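PDB 6PWK: GGDEF and EAL domain-containing protein from Vibrio cholerae O1 str. 2010EL-1786, which binds c-di-GMP and probably acts as a receptor that helps control large adhesins and biofilm formation. Local coordinates for residues Lys213-Glu218 / Pro351-Leu356; Tyr251-Val256 / Ile271-Gly276; Phe303-Gly308 / Ala329-Asp334. All coordinates share one frame; numbering follows the deposited sequence.

Contact 1. Residues Lys213-Glu218 / Pro351-Leu356. With MG (magnesium ion), chain E.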
# COMPACT_ATOMS: atom_id res chain seq x y z
N LYS A 213 -8.79 26.85 -33.64
CA LYS A 213 -9.40 25.55 -33.39
C LYS A 213 -9.24 25.17 -31.93
O LYS A 213 -8.13 25.16 -31.39
CB LYS A 213 -8.77 24.49 -34.30
CG LYS A 213 -9.10 23.04 -33.94
CD LYS A 213 -7.94 22.38 -33.20
CE LYS A 213 -8.14 20.87 -33.08
NZ LYS A 213 -9.41 20.52 -32.38
N THR A 214 -10.36 24.85 -31.28
CA THR A 214 -10.36 24.50 -29.86
C THR A 214 -10.10 23.00 -29.72
O THR A 214 -10.92 22.18 -30.14
CB THR A 214 -11.67 24.91 -29.20
OG1 THR A 214 -11.81 24.25 -27.93
CG2 THR A 214 -12.87 24.58 -30.09
N PHE A 215 -8.95 22.65 -29.15
CA PHE A 215 -8.63 21.24 -28.92
C PHE A 215 -9.55 20.65 -27.86
O PHE A 215 -10.25 19.65 -28.12
CB PHE A 215 -7.16 21.11 -28.50
CG PHE A 215 -6.67 19.69 -28.42
CD1 PHE A 215 -6.18 19.06 -29.55
CD2 PHE A 215 -6.70 18.99 -27.23
CE1 PHE A 215 -5.72 17.75 -29.49
CE2 PHE A 215 -6.25 17.69 -27.16
CZ PHE A 215 -5.76 17.07 -28.29
N HIS A 216 -9.58 21.24 -26.68
CA HIS A 216 -10.53 20.87 -25.64
C HIS A 216 -10.65 22.03 -24.66
O HIS A 216 -9.92 23.02 -24.75
CB HIS A 216 -10.13 19.57 -24.93
CG HIS A 216 -8.82 19.63 -24.21
ND1 HIS A 216 -7.96 18.56 -24.16
CD2 HIS A 216 -8.25 20.62 -23.48
CE1 HIS A 216 -6.89 18.89 -23.44
NE2 HIS A 216 -7.04 20.13 -23.02
N ARG A 217 -11.57 21.88 -23.71
CA ARG A 217 -11.71 22.81 -22.59
C ARG A 217 -11.40 22.05 -21.31
O ARG A 217 -12.10 21.09 -20.96
CB ARG A 217 -13.11 23.41 -22.54
CG ARG A 217 -13.30 24.63 -23.41
CD ARG A 217 -14.73 25.15 -23.33
NE ARG A 217 -15.41 25.02 -24.62
CZ ARG A 217 -15.36 25.93 -25.58
NH1 ARG A 217 -14.67 27.05 -25.40
NH2 ARG A 217 -16.00 25.73 -26.72
N GLU A 218 -10.35 22.47 -20.61
CA GLU A 218 -10.00 21.86 -19.34
C GLU A 218 -10.94 22.34 -18.24
O GLU A 218 -11.27 23.52 -18.16
CB GLU A 218 -8.55 22.17 -18.97
CG GLU A 218 -8.10 21.52 -17.67
CD GLU A 218 -6.61 21.70 -17.41
OE1 GLU A 218 -5.96 22.43 -18.18
OE2 GLU A 218 -6.11 21.10 -16.44
N PRO A 351 0.03 8.85 -25.47
CA PRO A 351 -1.09 9.72 -25.08
C PRO A 351 -1.61 10.51 -26.26
O PRO A 351 -0.91 10.75 -27.25
CB PRO A 351 -0.48 10.63 -24.02
CG PRO A 351 0.97 10.69 -24.35
CD PRO A 351 1.31 9.33 -24.90
N LYS A 352 -2.88 10.91 -26.16
CA LYS A 352 -3.47 11.73 -27.21
C LYS A 352 -2.81 13.10 -27.29
O LYS A 352 -2.64 13.65 -28.39
CB LYS A 352 -4.98 11.87 -26.98
CG LYS A 352 -5.71 12.62 -28.08
CD LYS A 352 -7.21 12.69 -27.80
CE LYS A 352 -7.97 13.21 -29.00
NZ LYS A 352 -9.45 13.16 -28.79
N TYR A 353 -2.43 13.65 -26.15
CA TYR A 353 -1.78 14.95 -26.11
C TYR A 353 -0.80 14.99 -24.95
O TYR A 353 -0.80 14.11 -24.08
CB TYR A 353 -2.80 16.09 -25.99
CG TYR A 353 -3.59 16.07 -24.70
CD1 TYR A 353 -3.13 16.75 -23.57
CD2 TYR A 353 -4.79 15.38 -24.61
CE1 TYR A 353 -3.85 16.74 -22.39
CE2 TYR A 353 -5.51 15.36 -23.43
CZ TYR A 353 -5.04 16.05 -22.33
OH TYR A 353 -5.76 16.03 -21.16
N VAL A 354 0.03 16.03 -24.94
CA VAL A 354 0.91 16.33 -23.81
C VAL A 354 0.77 17.81 -23.50
O VAL A 354 0.99 18.66 -24.37
CB VAL A 354 2.38 15.96 -24.10
CG1 VAL A 354 2.56 14.45 -24.06
CG2 VAL A 354 2.82 16.50 -25.46
N LYS A 355 0.37 18.12 -22.27
CA LYS A 355 0.28 19.49 -21.80
C LYS A 355 1.56 19.82 -21.04
O LYS A 355 1.86 19.19 -20.02
CB LYS A 355 -0.95 19.69 -20.92
CG LYS A 355 -1.35 21.14 -20.72
CD LYS A 355 -2.77 21.26 -20.18
CE LYS A 355 -3.78 20.64 -21.14
NZ LYS A 355 -5.18 20.83 -20.67
N LEU A 356 2.32 20.79 -21.56
CA LEU A 356 3.64 21.08 -21.01
C LEU A 356 3.56 21.49 -19.55
O LEU A 356 2.56 22.05 -19.09
CB LEU A 356 4.31 22.18 -21.83
CG LEU A 356 4.81 21.82 -23.22
CD1 LEU A 356 5.23 23.07 -23.98
CD2 LEU A 356 5.96 20.83 -23.13
MG MG E . -4.25 19.88 -15.85

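Contact 2. Residues Tyr251-Val256 / Ile271-Gly276. With MG (magnesium ion), chain E; C2E (9,9'-[(2R,3R,3aS,5S,7aR,9R,10R,10aS,12S,14aR)-3,5,10,12-tetrahydroxy-5,12-dioxidooctahydro-2H,7H-difuro[3,2-d:3',2'-j][1,3,7,9,2,8]tetraoxadiphosphacyclododecine-2,9-diyl]bis(2-amino-1,9-dihydro-6H-purin-6-one)), chain C.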
# COMPACT_ATOMS: atom_id res chain seq x y z
N TYR A 251 -17.01 12.49 -8.36
CA TYR A 251 -18.03 13.53 -8.37
C TYR A 251 -17.85 14.48 -9.55
O TYR A 251 -18.81 14.81 -10.24
CB TYR A 251 -18.01 14.30 -7.05
CG TYR A 251 -18.94 15.50 -7.03
CD1 TYR A 251 -20.29 15.34 -6.78
CD2 TYR A 251 -18.46 16.78 -7.27
CE1 TYR A 251 -21.15 16.43 -6.76
CE2 TYR A 251 -19.30 17.87 -7.26
CZ TYR A 251 -20.65 17.69 -7.01
OH TYR A 251 -21.49 18.78 -6.99
N VAL A 252 -16.61 14.91 -9.79
CA VAL A 252 -16.33 15.81 -10.90
C VAL A 252 -16.68 15.15 -12.23
O VAL A 252 -17.30 15.77 -13.11
CB VAL A 252 -14.87 16.28 -10.86
CG1 VAL A 252 -14.52 17.06 -12.12
CG2 VAL A 252 -14.61 17.11 -9.62
N ILE A 253 -16.30 13.88 -12.40
CA ILE A 253 -16.59 13.17 -13.64
C ILE A 253 -18.09 13.05 -13.85
O ILE A 253 -18.59 13.22 -14.97
CB ILE A 253 -15.90 11.79 -13.65
CG1 ILE A 253 -14.38 11.96 -13.69
CG2 ILE A 253 -16.37 10.96 -14.83
CD1 ILE A 253 -13.62 10.66 -13.51
N GLU A 254 -18.83 12.75 -12.78
CA GLU A 254 -20.29 12.68 -12.89
C GLU A 254 -20.87 14.02 -13.32
O GLU A 254 -21.71 14.08 -14.23
CB GLU A 254 -20.89 12.22 -11.56
CG GLU A 254 -20.73 10.74 -11.28
CD GLU A 254 -21.23 10.35 -9.91
OE1 GLU A 254 -21.42 11.25 -9.06
OE2 GLU A 254 -21.43 9.14 -9.67
N ARG A 255 -20.44 15.11 -12.68
CA ARG A 255 -20.97 16.43 -13.00
C ARG A 255 -20.62 16.83 -14.43
O ARG A 255 -21.44 17.44 -15.13
CB ARG A 255 -20.45 17.46 -12.01
CG ARG A 255 -20.91 17.23 -10.58
CD ARG A 255 -22.34 17.70 -10.35
NE ARG A 255 -22.39 19.12 -10.01
CZ ARG A 255 -22.64 20.10 -10.87
NH1 ARG A 255 -22.87 19.82 -12.15
NH2 ARG A 255 -22.67 21.36 -10.46
N VAL A 256 -19.41 16.50 -14.88
CA VAL A 256 -19.01 16.83 -16.25
C VAL A 256 -19.83 16.04 -17.26
O VAL A 256 -20.28 16.59 -18.27
CB VAL A 256 -17.50 16.59 -16.43
CG1 VAL A 256 -17.13 16.63 -17.91
CG2 VAL A 256 -16.70 17.62 -15.65
N ILE A 271 -10.66 16.47 -18.10
CA ILE A 271 -10.89 16.30 -16.67
C ILE A 271 -9.57 15.92 -16.01
O ILE A 271 -8.93 14.94 -16.40
CB ILE A 271 -11.96 15.23 -16.40
CG1 ILE A 271 -13.25 15.56 -17.15
CG2 ILE A 271 -12.22 15.11 -14.91
CD1 ILE A 271 -14.34 14.52 -16.95
N ASN A 272 -9.18 16.69 -14.99
CA ASN A 272 -7.99 16.35 -14.22
C ASN A 272 -8.27 15.17 -13.30
O ASN A 272 -9.34 15.07 -12.69
CB ASN A 272 -7.52 17.55 -13.40
CG ASN A 272 -7.02 18.70 -14.26
OD1 ASN A 272 -5.91 18.65 -14.79
ND2 ASN A 272 -7.84 19.73 -14.40
N ILE A 273 -7.29 14.28 -13.19
CA ILE A 273 -7.38 13.11 -12.31
C ILE A 273 -6.17 13.12 -11.38
O ILE A 273 -5.03 13.26 -11.84
CB ILE A 273 -7.42 11.79 -13.11
CG1 ILE A 273 -8.56 11.82 -14.14
CG2 ILE A 273 -7.58 10.61 -12.18
CD1 ILE A 273 -9.94 11.89 -13.53
N ALA A 274 -6.42 12.98 -10.09
CA ALA A 274 -5.33 12.93 -9.13
C ALA A 274 -4.65 11.57 -9.18
O ALA A 274 -5.22 10.57 -9.62
CB ALA A 274 -5.83 13.22 -7.71
N GLN A 275 -3.39 11.53 -8.71
CA GLN A 275 -2.64 10.28 -8.72
C GLN A 275 -3.23 9.27 -7.74
O GLN A 275 -3.33 8.08 -8.06
CB GLN A 275 -1.17 10.54 -8.40
CG GLN A 275 -0.34 9.27 -8.26
CD GLN A 275 1.15 9.54 -8.23
OE1 GLN A 275 1.62 10.58 -8.71
NE2 GLN A 275 1.91 8.61 -7.67
N GLY A 276 -3.63 9.73 -6.56
CA GLY A 276 -4.21 8.84 -5.57
C GLY A 276 -5.48 8.16 -6.02
O GLY A 276 -5.84 7.11 -5.46
MG MG E . -4.25 19.88 -15.85
P1 C2E C . -3.51 22.36 -13.37
O2P C2E C . -3.72 21.11 -14.17
O1P C2E C . -2.14 22.85 -13.77
O5' C2E C . -4.53 23.56 -13.83
C5' C2E C . -3.98 24.79 -14.18
C4' C2E C . -4.07 25.69 -12.91
O4' C2E C . -3.48 26.82 -13.12
C3' C2E C . -5.54 26.08 -12.63
O3' C2E C . -5.57 26.58 -11.38
C2' C2E C . -5.71 27.25 -13.61
O2' C2E C . -6.90 28.06 -13.23
C1' C2E C . -4.64 27.93 -13.32
N9 C2E C . -4.08 28.87 -14.25
C8 C2E C . -4.73 28.48 -15.37
N7 C2E C . -4.29 29.29 -16.38
C5 C2E C . -3.39 30.13 -15.89
C6 C2E C . -2.53 31.26 -16.49
O6 C2E C . -2.60 31.54 -17.64
N1 C2E C . -1.63 31.99 -15.65
C2 C2E C . -1.49 31.69 -14.25
N2 C2E C . -0.59 32.40 -13.35
N3 C2E C . -2.32 30.62 -13.71
C4 C2E C . -3.26 29.85 -14.57
P11 C2E C . -6.74 25.87 -10.44
O21 C2E C . -8.18 26.14 -10.79
O11 C2E C . -6.56 26.44 -9.05
O5A C2E C . -6.26 24.30 -10.44
C5A C2E C . -5.12 24.08 -9.64
C4A C2E C . -4.81 22.64 -9.59
O4A C2E C . -5.74 22.01 -8.93
C3A C2E C . -4.78 21.99 -11.15
O3A C2E C . -3.40 22.11 -11.74
C2A C2E C . -5.08 20.81 -11.02
O2A C2E C . -3.85 19.98 -10.78
C1A C2E C . -6.07 20.77 -9.73
N91 C2E C . -7.33 20.77 -10.11
C81 C2E C . -8.11 21.79 -10.50
N71 C2E C . -9.31 21.25 -10.79
C51 C2E C . -9.25 19.94 -10.57
C61 C2E C . -10.29 18.83 -10.72
O61 C2E C . -11.37 19.12 -11.10
N11 C2E C . -9.96 17.47 -10.42
C21 C2E C . -8.64 17.14 -9.97
N21 C2E C . -8.31 15.75 -9.66
N31 C2E C . -7.65 18.21 -9.83
C41 C2E C . -8.00 19.62 -10.15

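Contact 3. Residues Phe303-Gly308 / Ala329-Asp334. With MG (magnesium ion), chain E; C2E (9,9'-[(2R,3R,3aS,5S,7aR,9R,10R,10aS,12S,14aR)-3,5,10,12-tetrahydroxy-5,12-dioxidooctahydro-2H,7H-difuro[3,2-d:3',2'-j][1,3,7,9,2,8]tetraoxadiphosphacyclododecine-2,9-diyl]bis(2-amino-1,9-dihydro-6H-purin-6-one)), chain C.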
# COMPACT_ATOMS: atom_id res chain seq x y z
N PHE A 303 -9.08 12.60 -20.32
CA PHE A 303 -8.65 12.44 -18.94
C PHE A 303 -7.21 12.92 -18.80
O PHE A 303 -6.30 12.33 -19.39
CB PHE A 303 -8.80 10.99 -18.48
CG PHE A 303 -10.23 10.57 -18.28
CD1 PHE A 303 -10.90 10.87 -17.11
CD2 PHE A 303 -10.90 9.88 -19.28
CE1 PHE A 303 -12.22 10.49 -16.93
CE2 PHE A 303 -12.22 9.50 -19.11
CZ PHE A 303 -12.88 9.81 -17.93
N GLU A 304 -7.00 13.98 -18.02
CA GLU A 304 -5.69 14.58 -17.85
C GLU A 304 -4.99 13.89 -16.68
O GLU A 304 -5.41 14.04 -15.53
CB GLU A 304 -5.80 16.08 -17.63
CG GLU A 304 -4.60 16.87 -18.13
CD GLU A 304 -4.97 18.26 -18.61
OE1 GLU A 304 -4.86 19.22 -17.81
OE2 GLU A 304 -5.38 18.39 -19.78
N ILE A 305 -3.94 13.14 -16.98
CA ILE A 305 -3.23 12.33 -16.00
C ILE A 305 -1.88 12.98 -15.72
O ILE A 305 -1.15 13.30 -16.67
CB ILE A 305 -3.04 10.88 -16.50
CG1 ILE A 305 -4.39 10.24 -16.79
CG2 ILE A 305 -2.26 10.07 -15.48
CD1 ILE A 305 -4.30 8.88 -17.43
N PRO A 306 -1.51 13.21 -14.46
CA PRO A 306 -0.22 13.83 -14.17
C PRO A 306 0.93 12.95 -14.61
O PRO A 306 0.84 11.72 -14.61
CB PRO A 306 -0.24 14.01 -12.64
CG PRO A 306 -1.69 13.90 -12.25
CD PRO A 306 -2.28 12.93 -13.23
N GLU A 307 2.04 13.59 -14.98
CA GLU A 307 3.22 12.85 -15.41
C GLU A 307 3.75 11.95 -14.30
O GLU A 307 4.31 10.88 -14.59
CB GLU A 307 4.31 13.82 -15.88
CG GLU A 307 5.63 13.15 -16.23
CD GLU A 307 6.59 14.09 -16.92
OE1 GLU A 307 6.63 14.09 -18.17
OE2 GLU A 307 7.30 14.84 -16.22
N GLY A 308 3.57 12.35 -13.04
CA GLY A 308 4.01 11.52 -11.94
C GLY A 308 3.36 10.14 -11.92
O GLY A 308 3.96 9.18 -11.44
N ALA A 329 -13.03 6.78 -24.78
CA ALA A 329 -12.47 8.04 -24.33
C ALA A 329 -10.96 8.04 -24.61
O ALA A 329 -10.43 7.13 -25.26
CB ALA A 329 -12.78 8.26 -22.84
N ASP A 330 -10.27 9.07 -24.13
CA ASP A 330 -8.84 9.19 -24.34
C ASP A 330 -8.23 9.92 -23.15
O ASP A 330 -8.93 10.34 -22.23
CB ASP A 330 -8.53 9.89 -25.66
CG ASP A 330 -7.25 9.38 -26.30
OD1 ASP A 330 -6.40 8.83 -25.57
OD2 ASP A 330 -7.10 9.52 -27.53
N PHE A 331 -6.91 10.08 -23.18
CA PHE A 331 -6.18 10.64 -22.05
C PHE A 331 -4.98 11.43 -22.53
O PHE A 331 -4.51 11.26 -23.66
CB PHE A 331 -5.74 9.54 -21.07
CG PHE A 331 -4.77 8.55 -21.67
CD1 PHE A 331 -3.40 8.76 -21.58
CD2 PHE A 331 -5.24 7.43 -22.33
CE1 PHE A 331 -2.52 7.85 -22.13
CE2 PHE A 331 -4.35 6.52 -22.89
CZ PHE A 331 -2.99 6.73 -22.79
N GLY A 332 -4.46 12.28 -21.64
CA GLY A 332 -3.27 13.06 -21.91
C GLY A 332 -2.43 13.20 -20.65
O GLY A 332 -2.79 12.71 -19.58
N VAL A 333 -1.29 13.87 -20.81
CA VAL A 333 -0.33 14.08 -19.73
C VAL A 333 -0.39 15.54 -19.29
O VAL A 333 -0.50 16.44 -20.13
CB VAL A 333 1.09 13.68 -20.16
CG1 VAL A 333 2.05 13.74 -18.97
CG2 VAL A 333 1.09 12.29 -20.78
N ASP A 334 -0.31 15.77 -17.98
CA ASP A 334 -0.55 17.10 -17.42
C ASP A 334 0.73 17.86 -17.10
O ASP A 334 0.87 19.02 -17.50
CB ASP A 334 -1.43 16.97 -16.17
CG ASP A 334 -2.20 18.25 -15.87
OD1 ASP A 334 -2.04 19.24 -16.61
OD2 ASP A 334 -2.98 18.25 -14.90
MG MG E . -4.25 19.88 -15.85
P1 C2E C . -3.51 22.36 -13.37
O2P C2E C . -3.72 21.11 -14.17
O1P C2E C . -2.14 22.85 -13.77
O5' C2E C . -4.53 23.56 -13.83
C5' C2E C . -3.98 24.79 -14.18
C4' C2E C . -4.07 25.69 -12.91
O4' C2E C . -3.48 26.82 -13.12
C3' C2E C . -5.54 26.08 -12.63
O3' C2E C . -5.57 26.58 -11.38
C2' C2E C . -5.71 27.25 -13.61
O2' C2E C . -6.90 28.06 -13.23
C1' C2E C . -4.64 27.93 -13.32
N9 C2E C . -4.08 28.87 -14.25
C8 C2E C . -4.73 28.48 -15.37
N7 C2E C . -4.29 29.29 -16.38
C5 C2E C . -3.39 30.13 -15.89
C6 C2E C . -2.53 31.26 -16.49
O6 C2E C . -2.60 31.54 -17.64
N1 C2E C . -1.63 31.99 -15.65
C2 C2E C . -1.49 31.69 -14.25
N2 C2E C . -0.59 32.40 -13.35
N3 C2E C . -2.32 30.62 -13.71
C4 C2E C . -3.26 29.85 -14.57
P11 C2E C . -6.74 25.87 -10.44
O21 C2E C . -8.18 26.14 -10.79
O11 C2E C . -6.56 26.44 -9.05
O5A C2E C . -6.26 24.30 -10.44
C5A C2E C . -5.12 24.08 -9.64
C4A C2E C . -4.81 22.64 -9.59
O4A C2E C . -5.74 22.01 -8.93
C3A C2E C . -4.78 21.99 -11.15
O3A C2E C . -3.40 22.11 -11.74
C2A C2E C . -5.08 20.81 -11.02
O2A C2E C . -3.85 19.98 -10.78
C1A C2E C . -6.07 20.77 -9.73
N91 C2E C . -7.33 20.77 -10.11
C81 C2E C . -8.11 21.79 -10.50
N71 C2E C . -9.31 21.25 -10.79
C51 C2E C . -9.25 19.94 -10.57
C61 C2E C . -10.29 18.83 -10.72
O61 C2E C . -11.37 19.12 -11.10
N11 C2E C . -9.96 17.47 -10.42
C21 C2E C . -8.64 17.14 -9.97
N21 C2E C . -8.31 15.75 -9.66
N31 C2E C . -7.65 18.21 -9.83
C41 C2E C . -8.00 19.62 -10.15

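Contact 1. Residues Lys213-Glu218 / Pro351-Leu356
The inside of the EAL-domain barrel is bridged by side chains from two strands that are not neighbours in its sheet: Phe215 and His216 meet Tyr353, and Glu218 meets Lys355. The axes of strands 214-218 and 353-356 come no closer than 10.9 Å, so side chains make all the contact. Tyr353 presents a face to the edge of His216. The imidazole CE1 stands over that face, offset toward the rim and 3.6 Å from Tyr353 CZ, with the planes at 73°. Phe215 adds a second, more displaced edge-to-face pair, bringing CE2 to 3.7 Å from Tyr353 CD2. With CG of Tyr353 between its backbone N and carbonyl carbon (chi1 64°), both rings reach the phenol, whose OH continues to Glu304. Beyond this aromatic cluster, Lys355 runs out extended and then bends at its third torsion (-61°), which delivers the ammonium to His216 and Glu218. NZ donates to His216 NE2 at 3.1 Å, tilted from the imidazole plane, and forms a salt bridge with Glu218 OE1 at 3.1 Å, arriving from above the carboxylate plane. The other carboxylate oxygen, Glu218 OE2, binds magnesium at 2.3 Å. NZ also forms a salt bridge with Glu304 OE2 and a hydrogen bond with Gln410 OE1; Gln410 NE2 hydrogen-bonds to Glu218 OE1, bridging the pair. The far imidazole nitrogen, ND1, is hydrogen-bonded to His302. A second shell is implied: a buried lysine, held in part by His216, probably helps to position two acidic metal ligands and may offset part of their negative charge.

Contact 2. Residues Tyr251-Val256 / Ile271-Gly276
Ile271, near the C-terminal end of strand 269-272, meets Ile253 and Val256 of helix 245-261, and this small apolar group shows how a barrel strand is seated against the helix outside it. Ile271 gives up far more surface than any other residue of the pair, because its two branches spread over different helix residues, the long one chiefly on Val256 and the short one on Ile253 and Val252. CG1 lies anti to the carbonyl carbon (chi1 -55°) and leads the long branch outward, where its end, CD1, meets Val256 tip to tip, 3.6 Å from CG1 of the valine. The short branch turns the other way along the helix: Ile271 CG2 is 4.0 Å from Ile253 CG1, the two side chains crossing at about a right angle. Val252 adds a looser contact, sliding past Ile271 with its CG1 4.1 Å from Ile271 CG2.

Ile253 also reaches beyond the strand. Its extended chain (chi2 172°) carries CD1 to 3.9 Å from Ile273 CD1, so one helix residue bridges two isoleucines that flank Asn272. Asn272, between them, belongs to the magnesium site and lies beside bound c-di-GMP, whereas Ile271 points to the helix and Ile273 reaches it with the end of its chain. Val252 touches both sides, its CG1 also lying 3.9 Å from the guanine O61.

In the fold, helix 245-261 belongs to the crossover from strand 214-225 to the parallel strand 269-272. Leu301 and Phe303 of strand 301-305 continue the apolar layer on one flank, Val219 of strand 214-225 adds to it beside Val256, and Phe283, Trp286 and Ile287 of helix 281-292 pack against Ile253.

Contact 3. Residues Phe303-Gly308 / Ala329-Asp334
Strands 303-305 and 330-333 run parallel, their short axes 4.6 Å apart and 32° from each other, with Phe303, Glu304 and Ile305 paired to Phe331, Gly332 and Val333. Hydrogen bonds alternate along the edge: Phe303 N to Asp330 O, Gly332 N to Phe303 O, Ile305 N to Gly332 O, and last Asp334 N to Ile305 O, where the chain turns a corner. Glu304 points into the barrel, and its acid meets that of Asp334 at the magnesium ion. The two carboxylates, their planes 56° apart, bring Glu304 OE1 and Asp334 OD1 to 3.1 Å, a closeness made possible by the shared cation. Asp334 grips the metal with both oxygens, OD1 at 2.4 Å and OD2 at 2.3 Å. Its CG lies anti to the backbone N (chi1 -156°), turning the carboxylate toward Glu304 and the ion. Glu304 uses one oxygen, OE1 at 2.2 Å from magnesium, leaving OE2 for Lys355 and Tyr353. A phosphate oxygen of c-di-GMP, O2P, joins the same ion at 2.1 Å. On the other face the packing is apolar: Ile305 CD1 rests 4.0 Å from Phe331 CB, and the Phe303 ring turns its edge to Ala329 CB. Farther along, Glu307 CB touches Val333 CG1, while its carboxylate bonds to Tyr345 and to backbone nitrogens of Gly337 and Asn339. The pair is joined by a beta-alpha-beta crossover through helices 307-312 and 314-326, whose Phe310, Cys321 and Val324 cover the apolar face; strands 269-272 and 353-356 flank it within the sheet.

How the contacts relate
All three contacts belong to the EAL barrel and draw on one curled sheet, in which strands 214-225, 269-272, 301-305, 330-336 and 353-356 follow in that order. Contact 1 spans the outer two of these across the interior; contacts 2 and 3 fall between its segments along the chain, contact 2 first. The centres of contact 1 and contact 3 lie about 10 Å apart. Contact 2 has its centre about 11 Å from that of contact 3 and about 16 Å from that of contact 1. Each contact supplies part of the four-residue magnesium site beside c-di-GMP. The example illustrates how a barrel gathers metal ligands distant in sequence from neighbouring strands onto one site, consistent with a receptor role.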